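Long-range contacts in KmHsv2 (Kluyveromyces marxianus, PDB 3VU4), which probably binds phosphoinositides through a seven-bladed beta-propeller of the PROPPIN family, to which the autophagy protein Atg18 also belongs: residues I97-P102 with I113-G118; V120-K125 with T134-F139. All coordinates share one frame; numbering follows the deposited sequence.

Contact 1: I97-P102 with I113-G118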
# COMPACT_ATOMS: atom_id res chain seq x y z
N ILE A 97 -20.73 8.41 -9.24
CA ILE A 97 -20.37 9.53 -8.38
C ILE A 97 -19.45 10.41 -9.20
O ILE A 97 -18.50 9.91 -9.81
CB ILE A 97 -19.65 9.05 -7.10
CG1 ILE A 97 -20.57 8.14 -6.29
CG2 ILE A 97 -19.23 10.24 -6.27
CD1 ILE A 97 -19.89 7.46 -5.12
N LYS A 98 -19.73 11.70 -9.25
CA LYS A 98 -18.92 12.61 -10.04
C LYS A 98 -18.24 13.68 -9.22
O LYS A 98 -18.81 14.20 -8.27
CB LYS A 98 -19.76 13.28 -11.12
CG LYS A 98 -18.94 14.10 -12.10
CD LYS A 98 -19.79 15.14 -12.81
CE LYS A 98 -19.02 15.78 -13.95
NZ LYS A 98 -18.77 14.82 -15.06
N VAL A 99 -17.02 14.02 -9.61
CA VAL A 99 -16.26 15.05 -8.92
C VAL A 99 -15.85 16.12 -9.92
O VAL A 99 -15.93 15.91 -11.13
CB VAL A 99 -15.04 14.44 -8.21
CG1 VAL A 99 -15.51 13.55 -7.08
CG2 VAL A 99 -14.21 13.64 -9.19
N ASP A 100 -15.40 17.27 -9.42
CA ASP A 100 -15.03 18.39 -10.28
C ASP A 100 -13.73 18.27 -11.07
O ASP A 100 -13.55 18.99 -12.05
CB ASP A 100 -15.00 19.68 -9.46
CG ASP A 100 -16.32 19.94 -8.76
OD1 ASP A 100 -17.37 19.87 -9.45
OD2 ASP A 100 -16.30 20.21 -7.54
N ALA A 101 -12.83 17.39 -10.65
CA ALA A 101 -11.57 17.22 -11.36
C ALA A 101 -11.34 15.73 -11.55
O ALA A 101 -12.06 14.91 -10.98
CB ALA A 101 -10.44 17.84 -10.55
N PRO A 102 -10.34 15.34 -12.37
CA PRO A 102 -10.08 13.91 -12.59
C PRO A 102 -9.81 13.19 -11.27
O PRO A 102 -9.13 13.73 -10.40
CB PRO A 102 -8.86 13.92 -13.50
CG PRO A 102 -8.93 15.25 -14.19
CD PRO A 102 -9.35 16.17 -13.08
N ILE A 113 -16.58 5.81 0.74
CA ILE A 113 -15.95 5.81 -0.57
C ILE A 113 -15.12 7.09 -0.56
O ILE A 113 -15.66 8.18 -0.71
CB ILE A 113 -16.96 5.91 -1.73
CG1 ILE A 113 -17.90 4.70 -1.71
CG2 ILE A 113 -16.22 5.96 -3.05
CD1 ILE A 113 -18.90 4.69 -2.86
N VAL A 114 -13.81 6.96 -0.34
CA VAL A 114 -12.94 8.13 -0.31
C VAL A 114 -12.46 8.42 -1.73
O VAL A 114 -11.99 7.51 -2.41
CB VAL A 114 -11.73 7.90 0.64
CG1 VAL A 114 -10.89 9.15 0.74
CG2 VAL A 114 -12.23 7.47 2.02
N VAL A 115 -12.60 9.67 -2.17
CA VAL A 115 -12.21 10.08 -3.52
C VAL A 115 -11.47 11.43 -3.55
O VAL A 115 -12.00 12.43 -3.05
CB VAL A 115 -13.46 10.23 -4.44
CG1 VAL A 115 -13.03 10.59 -5.86
CG2 VAL A 115 -14.27 8.94 -4.44
N SER A 116 -10.28 11.48 -4.13
CA SER A 116 -9.55 12.74 -4.21
C SER A 116 -9.39 13.15 -5.65
O SER A 116 -9.30 12.32 -6.55
CB SER A 116 -8.17 12.64 -3.54
OG SER A 116 -7.25 11.91 -4.33
N TYR A 117 -9.36 14.46 -5.87
CA TYR A 117 -9.23 15.02 -7.20
C TYR A 117 -8.73 16.42 -6.97
O TYR A 117 -9.15 17.08 -6.03
CB TYR A 117 -10.58 15.06 -7.90
CG TYR A 117 -11.71 15.57 -7.02
CD1 TYR A 117 -12.28 14.75 -6.04
CD2 TYR A 117 -12.19 16.87 -7.16
CE1 TYR A 117 -13.30 15.22 -5.21
CE2 TYR A 117 -13.21 17.35 -6.34
CZ TYR A 117 -13.76 16.52 -5.37
OH TYR A 117 -14.76 17.00 -4.55
N GLY A 118 -7.84 16.89 -7.84
CA GLY A 118 -7.31 18.22 -7.64
C GLY A 118 -6.70 18.24 -6.26
O GLY A 118 -5.87 17.38 -5.94
O HOH W 1 -7.26 15.45 -10.27

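Contact 2: V120-K125 with T134-F139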
# COMPACT_ATOMS: atom_id res chain seq x y z
N VAL A 120 -8.62 18.22 -3.35
CA VAL A 120 -9.75 17.96 -2.48
C VAL A 120 -9.96 16.46 -2.23
O VAL A 120 -9.68 15.63 -3.09
CB VAL A 120 -11.05 18.52 -3.11
CG1 VAL A 120 -12.25 18.22 -2.22
CG2 VAL A 120 -10.91 20.01 -3.35
N ILE A 121 -10.44 16.12 -1.04
CA ILE A 121 -10.74 14.73 -0.72
C ILE A 121 -12.22 14.72 -0.34
O ILE A 121 -12.64 15.51 0.51
CB ILE A 121 -9.94 14.20 0.49
CG1 ILE A 121 -8.44 14.24 0.19
CG2 ILE A 121 -10.37 12.77 0.79
CD1 ILE A 121 -7.58 13.71 1.31
N SER A 122 -13.01 13.87 -0.99
CA SER A 122 -14.44 13.78 -0.69
C SER A 122 -14.81 12.40 -0.22
O SER A 122 -14.40 11.39 -0.78
CB SER A 122 -15.28 14.14 -1.93
OG SER A 122 -15.24 15.52 -2.20
N VAL A 123 -15.61 12.34 0.84
CA VAL A 123 -16.02 11.05 1.35
C VAL A 123 -17.52 10.90 1.12
O VAL A 123 -18.31 11.67 1.64
CB VAL A 123 -15.72 10.91 2.86
CG1 VAL A 123 -15.87 9.47 3.29
CG2 VAL A 123 -14.32 11.41 3.16
N PHE A 124 -17.90 9.93 0.30
CA PHE A 124 -19.30 9.67 0.03
C PHE A 124 -19.69 8.44 0.84
O PHE A 124 -18.83 7.77 1.40
CB PHE A 124 -19.53 9.41 -1.47
CG PHE A 124 -19.18 10.57 -2.35
CD1 PHE A 124 -17.86 10.93 -2.57
CD2 PHE A 124 -20.19 11.33 -2.94
CE1 PHE A 124 -17.54 12.03 -3.37
CE2 PHE A 124 -19.87 12.43 -3.75
CZ PHE A 124 -18.55 12.78 -3.96
N LYS A 125 -20.98 8.15 0.91
CA LYS A 125 -21.45 6.99 1.65
C LYS A 125 -21.51 5.80 0.73
O LYS A 125 -21.92 5.92 -0.42
CB LYS A 125 -22.84 7.22 2.23
CG LYS A 125 -23.42 5.97 2.87
CD LYS A 125 -24.87 6.13 3.32
CE LYS A 125 -25.36 4.83 3.95
NZ LYS A 125 -26.76 4.91 4.44
N THR A 134 -19.52 13.90 4.80
CA THR A 134 -18.79 14.93 5.52
C THR A 134 -18.31 16.04 4.60
O THR A 134 -18.37 15.91 3.38
CB THR A 134 -17.58 14.32 6.24
OG1 THR A 134 -16.91 15.35 6.98
CG2 THR A 134 -16.62 13.71 5.24
N ASP A 135 -17.85 17.14 5.18
CA ASP A 135 -17.35 18.26 4.38
C ASP A 135 -16.10 17.87 3.60
O ASP A 135 -15.33 17.02 4.03
CB ASP A 135 -16.98 19.45 5.27
CG ASP A 135 -18.18 20.23 5.74
OD1 ASP A 135 -19.09 20.50 4.92
OD2 ASP A 135 -18.21 20.59 6.94
N ASP A 136 -15.90 18.51 2.46
CA ASP A 136 -14.72 18.23 1.65
C ASP A 136 -13.49 18.72 2.38
O ASP A 136 -13.53 19.72 3.10
CB ASP A 136 -14.82 18.91 0.29
CG ASP A 136 -15.73 18.16 -0.66
OD1 ASP A 136 -16.22 17.08 -0.25
OD2 ASP A 136 -15.95 18.64 -1.79
N ILE A 137 -12.39 17.99 2.20
CA ILE A 137 -11.11 18.31 2.83
C ILE A 137 -10.09 18.73 1.77
O ILE A 137 -10.12 18.25 0.63
CB ILE A 137 -10.60 17.08 3.60
CG1 ILE A 137 -11.55 16.78 4.76
CG2 ILE A 137 -9.18 17.30 4.10
CD1 ILE A 137 -11.39 15.41 5.38
N ARG A 138 -9.20 19.64 2.13
CA ARG A 138 -8.16 20.10 1.22
C ARG A 138 -6.83 19.49 1.65
O ARG A 138 -6.41 19.62 2.80
CB ARG A 138 -8.08 21.63 1.26
CG ARG A 138 -9.36 22.31 0.78
CD ARG A 138 -9.55 22.12 -0.73
NE ARG A 138 -8.81 23.12 -1.48
CZ ARG A 138 -9.37 24.10 -2.18
NH1 ARG A 138 -8.61 24.98 -2.83
NH2 ARG A 138 -10.70 24.20 -2.24
N PHE A 139 -6.17 18.80 0.73
CA PHE A 139 -4.90 18.17 1.04
C PHE A 139 -3.83 18.58 0.02
O PHE A 139 -4.13 19.27 -0.95
CB PHE A 139 -5.09 16.65 1.07
CG PHE A 139 -5.20 16.01 -0.28
CD1 PHE A 139 -6.01 16.56 -1.27
CD2 PHE A 139 -4.49 14.84 -0.56
CE1 PHE A 139 -6.12 15.95 -2.52
CE2 PHE A 139 -4.59 14.23 -1.82
CZ PHE A 139 -5.40 14.78 -2.80

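Contact 1: I97-P102 with I113-G118
Ala-101 and Tyr-117 bring the two backbones within 5.3 Å (CA to CA), and no strand pairing joins them. Residues 97-102 leave the outermost strand of one beta-propeller blade and lead to strand 103-108, the inner edge of the next, whose second strand carries residues 113-117. The contact is therefore inter-blade packing, made mostly by side chains. At one end two isoleucines, apolar and long enough to span the gap, reach tip to tip, Ile-97 CD1 lying 3.7 Å from Ile-113 CD1. At the other, Val-99 sets its CB over the centre of the Tyr-117 ring, 3.5 Å from the centroid and 9° off the normal, a CH-pi contact suited to a compact branched residue over a flat one. CG of Tyr-117 sits between its own backbone N and carbonyl carbon (chi1 45°), which lays the ring beneath Val-99 while its OH hydrogen-bonds Ser-122 OG. A leucine in place of Tyr-117 would probably deprive Val-99 of this flat support and leave Ser-122 without its phenolic partner. Gly-118 suits the turn because its phi is positive (57°), and a water accepts from its N at 2.9 Å while donating to Pro-102 O.

Contact 2: V120-K125 with T134-F139
Ile-121 and Phe-139 cross at about a right angle, with Ile-121 CG1 over the ring, 3.8 Å from its centroid and displaced toward the rim. They belong to the hairpin that closes a propeller blade: strand 120-125 is its third strand and 137-139 its outermost, running antiparallel at 142°. The CG of Phe-139 stands between its backbone N and carbonyl carbon (chi1 76°), which turns the ring back across strand 120-125, so that one face meets Ile-121 and the edge meets Val-120 N. Both residues, with Ile-137, pack on Tyr-152 of the following blade, where bulky apolar groups suit a largely buried seam between blades.

On the other side of the sheet the chemistry is mixed. Val-120 crosses the bent Arg-138 chain obliquely, its CG2 3.6 Å from the aliphatic CD, while its CG1 leans on Asp-136 CB. Ser-122, small enough to fit against the carboxylate, donates from OG to Asp-136 OD1 at 2.7 Å, from above the group's plane, 57° out of it. Arg-132 pairs with OD2 in a salt bridge, which probably helps to hold the carboxylate's rotation and balance its charge.

Between these two faces, Ile-121 and Ile-137 form a hydrogen-bonded pair: Ile-121 N gives to Ile-137 O at 2.7 Å, and Ile-137 N returns to Ile-121 O at 3.0 Å. Farther along, the segments part, and the methyl CG2 of Thr-134 rests 3.8 Å from Val-123 CB.

The two contacts follow one another along the chain, their centres 9 Å apart, and meet where strands 112-117 and 120-125 lie side by side in one blade. Contact 1 ties that blade to the preceding one, whereas contact 2 adds its outer strand. Backbone joins them at Val-115 O and Ser-122 N, a probable hydrogen bond of 2.7 Å. The hydroxyl of Tyr-117, its OH 2.8 Å from Ser-122 OG, ties the ring of contact 1 to the serine that grips Asp-136 in contact 2. Apolar packing adds to this, with Ile-97 CG2 3.4 Å from Phe-124 CE2. A sulfate, probably from the crystallisation liquor, approaches Gly-118 to about 3 Å between nearest atoms, beside contact 1.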